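Long-range contacts in Sso-CP2 metallo-carboxypetidase (PDB 4MMO), which probably acts as a zinc-dependent carboxypeptidase of the M20 family, removing residues from the C-terminal ends of peptides: residues 53-58 against 128-133; 66-71 against 159-164; 351-356 against 392-397. One frame throughout, in Å; residues are numbered along the deposited sequence.

Interaction 1: 53-58 against 128-133; sequences VVYAEI and NVKLLY
Lys130 stands on the same face of the sheet as Tyr55 and Glu57 and runs alongside both. Its CB comes within 4.2 Å of Tyr55 OH, and CG and CD both run past that hydroxyl, CD at 3.7 Å. CE is near two oxygens, Tyr55 OH and, 3.8 Å away, Glu57 OE2. The tip NZ goes beyond them to the backbone oxygens of Lys154 and Lys156; Glu57 OE2, 4.7 Å from NZ, is too far for a salt bridge, though the opposite charges probably attract. With CG anti to the carbonyl carbon (chi1 -64°) and the rest of the chain extended, the methylenes cover the tyrosine's hydroxyl end.

Leu132 uses CD1 at the edge of the Tyr55 ring, near its plane, and the same methyl presses tightly on Val53 CG1 at 3.3 Å. On the sheet face of Ala56, Ile58, Val129 and Leu131 the packing is mainly apolar: Ile58 CD1 nestles against Leu131 CG at 4.0 Å and also meets Val129 CG1. Helices 24-39 and 102-121 cover these residues.

Six backbone bonds join the strands, the Ile58 N to Val129 O bond being short and straight (2.7 Å, 177°). Regular alternation of hydrogen-bonded and non-hydrogen-bonded pairs marks an antiparallel pair, here in the mixed, helix-covered sheet of the M20 catalytic domain.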
loop_
_atom_site.group_PDB
_atom_site.type_symbol
_atom_site.label_atom_id
_atom_site.label_comp_id
_atom_site.label_asym_id
_atom_site.label_seq_id
_atom_site.Cartn_x
_atom_site.Cartn_y
_atom_site.Cartn_z
ATOM N N VAL A 53 29.602 18.308 2.992
ATOM C CA VAL A 53 29.603 19.175 1.822
ATOM C C VAL A 53 31.041 19.448 1.397
ATOM O O VAL A 53 31.898 19.739 2.234
ATOM C CB VAL A 53 28.886 20.513 2.140
ATOM C CG1 VAL A 53 29.204 21.581 1.108
ATOM C CG2 VAL A 53 27.385 20.298 2.225
ATOM N N VAL A 54 31.306 19.348 0.098
ATOM C CA VAL A 54 32.605 19.732 -0.442
ATOM C C VAL A 54 32.541 21.176 -0.919
ATOM O O VAL A 54 31.686 21.532 -1.728
ATOM C CB VAL A 54 33.029 18.846 -1.621
ATOM C CG1 VAL A 54 34.448 19.199 -2.057
ATOM C CG2 VAL A 54 32.935 17.378 -1.250
ATOM N N TYR A 55 33.454 21.996 -0.411
ATOM C CA TYR A 55 33.509 23.403 -0.761
ATOM C C TYR A 55 34.900 23.785 -1.247
ATOM O O TYR A 55 35.901 23.260 -0.765
ATOM C CB TYR A 55 33.124 24.275 0.435
ATOM C CG TYR A 55 33.249 25.752 0.154
ATOM C CD1 TYR A 55 32.258 26.430 -0.543
ATOM C CD2 TYR A 55 34.361 26.469 0.573
ATOM C CE1 TYR A 55 32.365 27.780 -0.807
ATOM C CE2 TYR A 55 34.479 27.823 0.312
ATOM C CZ TYR A 55 33.477 28.472 -0.382
ATOM O OH TYR A 55 33.582 29.821 -0.651
ATOM N N ALA A 56 34.949 24.703 -2.209
ATOM C CA ALA A 56 36.215 25.237 -2.697
ATOM C C ALA A 56 35.988 26.587 -3.354
ATOM O O ALA A 56 34.922 26.844 -3.919
ATOM C CB ALA A 56 36.861 24.272 -3.680
ATOM N N GLU A 57 36.995 27.446 -3.267
ATOM C CA GLU A 57 36.949 28.750 -3.902
ATOM C C GLU A 57 38.113 28.883 -4.869
ATOM O O GLU A 57 39.255 28.588 -4.522
ATOM C CB GLU A 57 37.004 29.864 -2.856
ATOM C CG GLU A 57 36.951 31.262 -3.456
ATOM C CD GLU A 57 36.831 32.345 -2.404
ATOM O OE1 GLU A 57 36.993 32.037 -1.206
ATOM O OE2 GLU A 57 36.573 33.508 -2.778
ATOM N N ILE A 58 37.800 29.307 -6.088
ATOM C CA ILE A 58 38.808 29.647 -7.080
ATOM C C ILE A 58 38.739 31.152 -7.295
ATOM O O ILE A 58 37.869 31.644 -8.014
ATOM C CB ILE A 58 38.569 28.916 -8.417
ATOM C CG1 ILE A 58 38.523 27.402 -8.201
ATOM C CG2 ILE A 58 39.660 29.258 -9.421
ATOM C CD1 ILE A 58 37.135 26.856 -7.944
ATOM N N ASN A 128 35.388 34.730 -10.483
ATOM C CA ASN A 128 35.651 33.951 -9.288
ATOM C C ASN A 128 34.607 32.853 -9.188
ATOM O O ASN A 128 33.424 33.091 -9.440
ATOM C CB ASN A 128 35.603 34.840 -8.051
ATOM C CG ASN A 128 36.547 36.014 -8.145
ATOM O OD1 ASN A 128 37.691 35.871 -8.572
ATOM N ND2 ASN A 128 36.072 37.188 -7.746
ATOM N N VAL A 129 35.049 31.652 -8.829
ATOM C CA VAL A 129 34.160 30.501 -8.753
ATOM C C VAL A 129 34.178 29.891 -7.360
ATOM O O VAL A 129 35.238 29.584 -6.810
ATOM C CB VAL A 129 34.542 29.433 -9.795
ATOM C CG1 VAL A 129 33.696 28.170 -9.629
ATOM C CG2 VAL A 129 34.373 29.996 -11.189
ATOM N N LYS A 130 32.987 29.733 -6.797
ATOM C CA LYS A 130 32.802 29.019 -5.544
ATOM C C LYS A 130 32.030 27.745 -5.838
ATOM O O LYS A 130 30.995 27.783 -6.511
ATOM C CB LYS A 130 32.041 29.885 -4.549
ATOM C CG LYS A 130 32.791 31.136 -4.147
ATOM C CD LYS A 130 31.985 31.980 -3.184
ATOM C CE LYS A 130 32.823 33.114 -2.620
ATOM N NZ LYS A 130 32.040 33.957 -1.681
ATOM N N LEU A 131 32.550 26.622 -5.350
ATOM C CA LEU A 131 31.958 25.312 -5.597
ATOM C C LEU A 131 31.275 24.790 -4.343
ATOM O O LEU A 131 31.839 24.846 -3.251
ATOM C CB LEU A 131 33.033 24.314 -6.023
ATOM C CG LEU A 131 33.869 24.645 -7.259
ATOM C CD1 LEU A 131 34.911 23.554 -7.458
ATOM C CD2 LEU A 131 32.997 24.795 -8.500
ATOM N N LEU A 132 30.058 24.281 -4.506
ATOM C CA LEU A 132 29.315 23.709 -3.390
ATOM C C LEU A 132 28.661 22.404 -3.810
ATOM O O LEU A 132 27.634 22.403 -4.488
ATOM C CB LEU A 132 28.257 24.692 -2.882
ATOM C CG LEU A 132 27.628 24.344 -1.530
ATOM C CD1 LEU A 132 28.667 24.411 -0.438
ATOM C CD2 LEU A 132 26.473 25.275 -1.201
ATOM N N TYR A 133 29.277 21.297 -3.404
ATOM C CA TYR A 133 28.785 19.966 -3.726
ATOM C C TYR A 133 28.202 19.288 -2.486
ATOM O O TYR A 133 28.931 19.017 -1.529
ATOM C CB TYR A 133 29.924 19.111 -4.275
ATOM C CG TYR A 133 30.633 19.700 -5.474
ATOM C CD1 TYR A 133 29.944 20.458 -6.414
ATOM C CD2 TYR A 133 31.990 19.487 -5.671
ATOM C CE1 TYR A 133 30.590 20.985 -7.515
ATOM C CE2 TYR A 133 32.644 20.009 -6.763
ATOM C CZ TYR A 133 31.939 20.760 -7.685
ATOM O OH TYR A 133 32.589 21.286 -8.777
#

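Interaction 2: 66-71 against 159-164; sequences LLIYNH and SVIMEG
The carbonyl oxygen of Leu67 accepts the N-H of Ile161, at 3.0 Å from Leu67 O to Ile161 N, and is also met by the weaker CA-H...O contact of Val160, whose CA lies 3.2 Å from that oxygen. Leu67 N returns the link to Ser159 O, and Tyr69 N to Ile161 O, in the staggered pattern of parallel strands. Beside them Ile68 and Ile161 lie side by side, CG1 against CG1 at 3.8 Å, while Leu66 CD1 touches Ile161 CG2; helix 417-433 packs on Leu66 and Ile161.

Both strands run toward the zinc site, which sits at their C-terminal ends as in other zinc exopeptidases of this clan. His71 and Glu163 both bind the ion there, and Asp104 is the third protein ligand of the ion in this chain. Glu163 OE2 comes in at the edge of the imidazole, near the ring plane, 2.9 Å from His71 NE2, a proximity set by the shared metal; the ring and carboxylate planes are turned 64° apart. The other ring nitrogen, ND1, is hydrogen-bonded to Asp73 O, which helps fix the ring's rotation.

Tyr69 lies two residues before His71 on the same strand. Met162 is bent at chi2 and chi3 (-55° and -62°); its CE makes a CH-pi contact over one face of the phenol, 4.0 Å from the Tyr69 ring centroid, and the sulfur, placed obliquely, adds a Met-aromatic contact. Glu163 N lies at the ring's edge, and Gln381 takes its hydrogen. The phenol OH is hydrogen-bonded to Glu134 OE2.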
loop_
_atom_site.group_PDB
_atom_site.type_symbol
_atom_site.label_atom_id
_atom_site.label_comp_id
_atom_site.label_asym_id
_atom_site.label_seq_id
_atom_site.Cartn_x
_atom_site.Cartn_y
_atom_site.Cartn_z
ATOM N N LEU A 66 30.799 33.632 -9.222
ATOM C CA LEU A 66 29.801 32.625 -9.548
ATOM C C LEU A 66 29.807 31.485 -8.521
ATOM O O LEU A 66 30.856 30.930 -8.201
ATOM C CB LEU A 66 30.072 32.069 -10.949
ATOM C CG LEU A 66 29.191 30.907 -11.413
ATOM C CD1 LEU A 66 27.746 31.354 -11.584
ATOM C CD2 LEU A 66 29.730 30.312 -12.703
ATOM N N LEU A 67 28.627 31.150 -8.014
ATOM C CA LEU A 67 28.448 29.998 -7.137
ATOM C C LEU A 67 27.925 28.826 -7.960
ATOM O O LEU A 67 26.880 28.933 -8.598
ATOM C CB LEU A 67 27.464 30.335 -6.010
ATOM C CG LEU A 67 27.165 29.230 -4.987
ATOM C CD1 LEU A 67 28.434 28.761 -4.299
ATOM C CD2 LEU A 67 26.163 29.717 -3.954
ATOM N N ILE A 68 28.659 27.716 -7.959
ATOM C CA ILE A 68 28.264 26.533 -8.720
ATOM C C ILE A 68 27.813 25.413 -7.782
ATOM O O ILE A 68 28.562 24.994 -6.907
ATOM C CB ILE A 68 29.417 26.031 -9.614
ATOM C CG1 ILE A 68 29.800 27.118 -10.623
ATOM C CG2 ILE A 68 29.023 24.734 -10.332
ATOM C CD1 ILE A 68 30.890 26.722 -11.601
ATOM N N TYR A 69 26.586 24.940 -7.984
ATOM C CA TYR A 69 26.009 23.873 -7.174
ATOM C C TYR A 69 25.901 22.574 -7.966
ATOM O O TYR A 69 25.424 22.559 -9.099
ATOM C CB TYR A 69 24.621 24.282 -6.658
ATOM C CG TYR A 69 23.813 23.144 -6.063
ATOM C CD1 TYR A 69 23.011 22.345 -6.866
ATOM C CD2 TYR A 69 23.848 22.873 -4.699
ATOM C CE1 TYR A 69 22.273 21.307 -6.335
ATOM C CE2 TYR A 69 23.107 21.831 -4.155
ATOM C CZ TYR A 69 22.324 21.052 -4.979
ATOM O OH TYR A 69 21.587 20.012 -4.457
ATOM N N ASN A 70 26.352 21.485 -7.351
ATOM C CA ASN A 70 26.133 20.140 -7.873
ATOM C C ASN A 70 25.975 19.181 -6.696
ATOM O O ASN A 70 26.183 19.571 -5.554
ATOM C CB ASN A 70 27.295 19.702 -8.767
ATOM C CG ASN A 70 27.307 20.417 -10.107
ATOM O OD1 ASN A 70 28.123 21.306 -10.342
ATOM N ND2 ASN A 70 26.407 20.018 -10.998
ATOM N N HIS A 71 25.595 17.937 -6.962
ATOM C CA HIS A 71 25.500 16.945 -5.892
ATOM C C HIS A 71 26.163 15.639 -6.295
ATOM O O HIS A 71 25.976 15.158 -7.414
ATOM C CB HIS A 71 24.046 16.717 -5.473
ATOM C CG HIS A 71 23.178 16.156 -6.557
ATOM N ND1 HIS A 71 23.130 14.816 -6.852
ATOM C CD2 HIS A 71 22.320 16.768 -7.407
ATOM C CE1 HIS A 71 22.272 14.619 -7.844
ATOM N NE2 HIS A 71 21.771 15.786 -8.196
ATOM N N SER A 159 25.879 35.473 -8.804
ATOM C CA SER A 159 24.959 34.573 -9.484
ATOM C C SER A 159 25.239 33.131 -9.101
ATOM O O SER A 159 26.291 32.816 -8.549
ATOM C CB SER A 159 25.068 34.737 -11.000
ATOM O OG SER A 159 26.354 34.367 -11.460
ATOM N N VAL A 160 24.281 32.263 -9.404
ATOM C CA VAL A 160 24.396 30.857 -9.081
ATOM C C VAL A 160 23.862 29.997 -10.214
ATOM O O VAL A 160 22.850 30.329 -10.831
ATOM C CB VAL A 160 23.636 30.522 -7.773
ATOM C CG1 VAL A 160 22.182 30.975 -7.860
ATOM C CG2 VAL A 160 23.719 29.036 -7.458
ATOM N N ILE A 161 24.554 28.894 -10.489
ATOM C CA ILE A 161 24.027 27.882 -11.395
ATOM C C ILE A 161 23.761 26.590 -10.623
ATOM O O ILE A 161 24.596 26.125 -9.845
ATOM C CB ILE A 161 24.944 27.643 -12.624
ATOM C CG1 ILE A 161 26.324 27.132 -12.209
ATOM C CG2 ILE A 161 25.076 28.944 -13.440
ATOM C CD1 ILE A 161 27.139 26.598 -13.373
ATOM N N MET A 162 22.572 26.032 -10.824
ATOM C CA MET A 162 22.156 24.838 -10.107
ATOM C C MET A 162 22.747 23.596 -10.775
ATOM O O MET A 162 23.680 23.711 -11.570
ATOM C CB MET A 162 20.632 24.778 -10.032
ATOM C CG MET A 162 20.014 25.942 -9.276
ATOM S SD MET A 162 20.677 26.158 -7.608
ATOM C CE MET A 162 20.187 24.598 -6.860
ATOM N N GLU A 163 22.217 22.417 -10.449
ATOM C CA GLU A 163 22.867 21.162 -10.829
ATOM C C GLU A 163 22.981 21.013 -12.349
ATOM O O GLU A 163 23.882 20.336 -12.849
ATOM C CB GLU A 163 22.165 19.946 -10.182
ATOM C CG GLU A 163 20.961 19.370 -10.924
ATOM C CD GLU A 163 20.495 18.028 -10.342
ATOM O OE1 GLU A 163 20.565 17.005 -11.053
ATOM O OE2 GLU A 163 20.066 17.971 -9.174
ATOM N N GLY A 164 22.077 21.660 -13.076
ATOM C CA GLY A 164 22.114 21.654 -14.528
ATOM C C GLY A 164 20.924 20.956 -15.155
ATOM O O GLY A 164 20.010 20.511 -14.457
#

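Interaction 3: 351-356 against 392-397; sequences VNSTVV and IRDAVS
Val355 overlaps Val396 with CG2 against CG1 at 3.9 Å, the two side chains running antiparallel, each passing the other's flank. The N-capped first turn of helix 354-367 thereby packs on the face of the catalytic sheet at strand 395-396, its outermost strand on this side within the chain. Val356 adds a second apolar touch, its CG2 set 3.9 Å from Val396 CB. With CG1 anti to the backbone N (chi1 170°), CG2 takes the place beside that N and faces the strand. The valine of the strand also leans on Ile161 and Ile175.

Asp394, centre of an inverse gamma turn, meets the helix start both directly and through water. Its CB touches Val355 CG1, and its OD1 comes 3.5 Å from Ser353 CB. Its other oxygen, OD2, receives weak bonds from two waters, which in turn accept the N-H groups of Thr354 and Val355. The carboxylate is thus linked, through solvent, to backbone N-H groups at the positive end of the helix, which would probably favour its negative charge.

Ser353 is the N-cap. Its OG accepts from Val356 N at 3.2 Å and donates to a further water, 3.0 Å from OG, that passes a hydrogen on to Ala395 O, itself also bonded by Thr349 OG1.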
loop_
_atom_site.group_PDB
_atom_site.type_symbol
_atom_site.label_atom_id
_atom_site.label_comp_id
_atom_site.label_asym_id
_atom_site.label_seq_id
_atom_site.Cartn_x
_atom_site.Cartn_y
_atom_site.Cartn_z
ATOM N N VAL A 351 14.575 35.751 -17.133
ATOM C CA VAL A 351 15.290 35.338 -18.332
ATOM C C VAL A 351 16.322 36.400 -18.728
ATOM O O VAL A 351 17.199 36.151 -19.553
ATOM C CB VAL A 351 14.300 35.093 -19.500
ATOM C CG1 VAL A 351 13.690 36.415 -19.988
ATOM C CG2 VAL A 351 14.973 34.339 -20.645
ATOM N N ASN A 352 16.227 37.578 -18.114
ATOM C CA ASN A 352 17.025 38.731 -18.534
ATOM C C ASN A 352 18.321 38.917 -17.765
ATOM O O ASN A 352 19.089 39.833 -18.057
ATOM C CB ASN A 352 16.195 40.010 -18.425
ATOM C CG ASN A 352 15.028 40.015 -19.376
ATOM O OD1 ASN A 352 15.166 39.636 -20.542
ATOM N ND2 ASN A 352 13.861 40.424 -18.885
ATOM N N SER A 353 18.570 38.063 -16.780
ATOM C CA SER A 353 19.807 38.160 -16.023
ATOM C C SER A 353 20.958 37.819 -16.955
ATOM O O SER A 353 20.779 37.098 -17.938
ATOM C CB SER A 353 19.794 37.208 -14.824
ATOM O OG SER A 353 20.014 35.872 -15.235
ATOM N N THR A 354 22.140 38.337 -16.648
ATOM C CA THR A 354 23.309 38.061 -17.470
ATOM C C THR A 354 23.713 36.585 -17.413
ATOM O O THR A 354 24.175 36.025 -18.413
ATOM C CB THR A 354 24.501 38.933 -17.052
ATOM O OG1 THR A 354 24.695 38.825 -15.639
ATOM C CG2 THR A 354 24.244 40.391 -17.411
ATOM N N VAL A 355 23.544 35.949 -16.255
ATOM C CA VAL A 355 23.931 34.546 -16.137
ATOM C C VAL A 355 23.064 33.718 -17.078
ATOM O O VAL A 355 23.562 32.821 -17.757
ATOM C CB VAL A 355 23.879 34.008 -14.669
ATOM C CG1 VAL A 355 22.453 33.965 -14.125
ATOM C CG2 VAL A 355 24.518 32.625 -14.593
ATOM N N VAL A 356 21.776 34.048 -17.159
ATOM C CA VAL A 356 20.889 33.336 -18.076
ATOM C C VAL A 356 21.297 33.622 -19.515
ATOM O O VAL A 356 21.392 32.707 -20.336
ATOM C CB VAL A 356 19.407 33.711 -17.858
ATOM C CG1 VAL A 356 18.530 33.143 -18.969
ATOM C CG2 VAL A 356 18.927 33.195 -16.510
ATOM N N ILE A 392 20.478 35.270 -3.742
ATOM C CA ILE A 392 21.021 35.310 -5.100
ATOM C C ILE A 392 19.902 35.182 -6.128
ATOM O O ILE A 392 19.489 34.080 -6.488
ATOM C CB ILE A 392 22.070 34.210 -5.338
ATOM C CG1 ILE A 392 23.167 34.286 -4.271
ATOM C CG2 ILE A 392 22.673 34.357 -6.733
ATOM C CD1 ILE A 392 24.219 33.200 -4.381
ATOM N N ARG A 393 19.439 36.329 -6.609
ATOM C CA ARG A 393 18.304 36.406 -7.520
ATOM C C ARG A 393 18.655 35.840 -8.893
ATOM O O ARG A 393 17.815 35.238 -9.564
ATOM C CB ARG A 393 17.863 37.869 -7.654
ATOM C CG ARG A 393 16.441 38.065 -8.154
ATOM C CD ARG A 393 16.065 39.545 -8.196
ATOM N N ASP A 394 19.897 36.044 -9.316
ATOM C CA ASP A 394 20.326 35.590 -10.633
ATOM C C ASP A 394 20.715 34.123 -10.561
ATOM O O ASP A 394 21.875 33.787 -10.313
ATOM C CB ASP A 394 21.493 36.439 -11.148
ATOM C CG ASP A 394 21.113 37.903 -11.338
ATOM O OD1 ASP A 394 19.908 38.189 -11.486
ATOM O OD2 ASP A 394 22.014 38.767 -11.340
ATOM N N ALA A 395 19.726 33.259 -10.770
ATOM C CA ALA A 395 19.925 31.819 -10.701
ATOM C C ALA A 395 19.370 31.142 -11.947
ATOM O O ALA A 395 18.363 31.571 -12.501
ATOM C CB ALA A 395 19.263 31.254 -9.454
ATOM N N VAL A 396 20.040 30.079 -12.375
ATOM C CA VAL A 396 19.615 29.302 -13.531
ATOM C C VAL A 396 20.061 27.849 -13.360
ATOM O O VAL A 396 21.011 27.567 -12.629
ATOM C CB VAL A 396 20.220 29.873 -14.835
ATOM C CG1 VAL A 396 21.739 29.828 -14.787
ATOM C CG2 VAL A 396 19.695 29.131 -16.062
ATOM N N SER A 397 19.364 26.936 -14.027
ATOM C CA SER A 397 19.796 25.550 -14.099
ATOM C C SER A 397 20.024 25.176 -15.554
ATOM O O SER A 397 19.077 25.024 -16.328
ATOM C CB SER A 397 18.766 24.618 -13.469
ATOM O OG SER A 397 19.283 23.301 -13.377
HETATM O O HOH W 1 17.894 34.548 -13.593
HETATM O O HOH W 2 22.139 40.153 -14.385
HETATM O O HOH W 3 23.295 37.584 -13.581
#

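How the interactions relate
All three contacts belong to one mixed sheet, taken in the order 43-46, 53-58, 128-134, 65-71, 159-161, 395-396. Interaction 1 joins the second and third strands, interaction 2 the fourth and fifth, and interaction 3 sets a helix against the sixth. The centres of interactions 1 and 2 lie about 10 Å apart. Those of interactions 2 and 3 are about 11 Å apart, and those of interactions 1 and 3 about 19 Å. Lys130 O to Ile68 N and Met162 N to Val396 O, probable hydrogen bonds, join the neighbours. Along the chain, interactions 1 and 2 alternate, whereas interaction 3 follows both. Residues far apart in sequence thus build one platform, with the zinc site at interaction 2, between the other two.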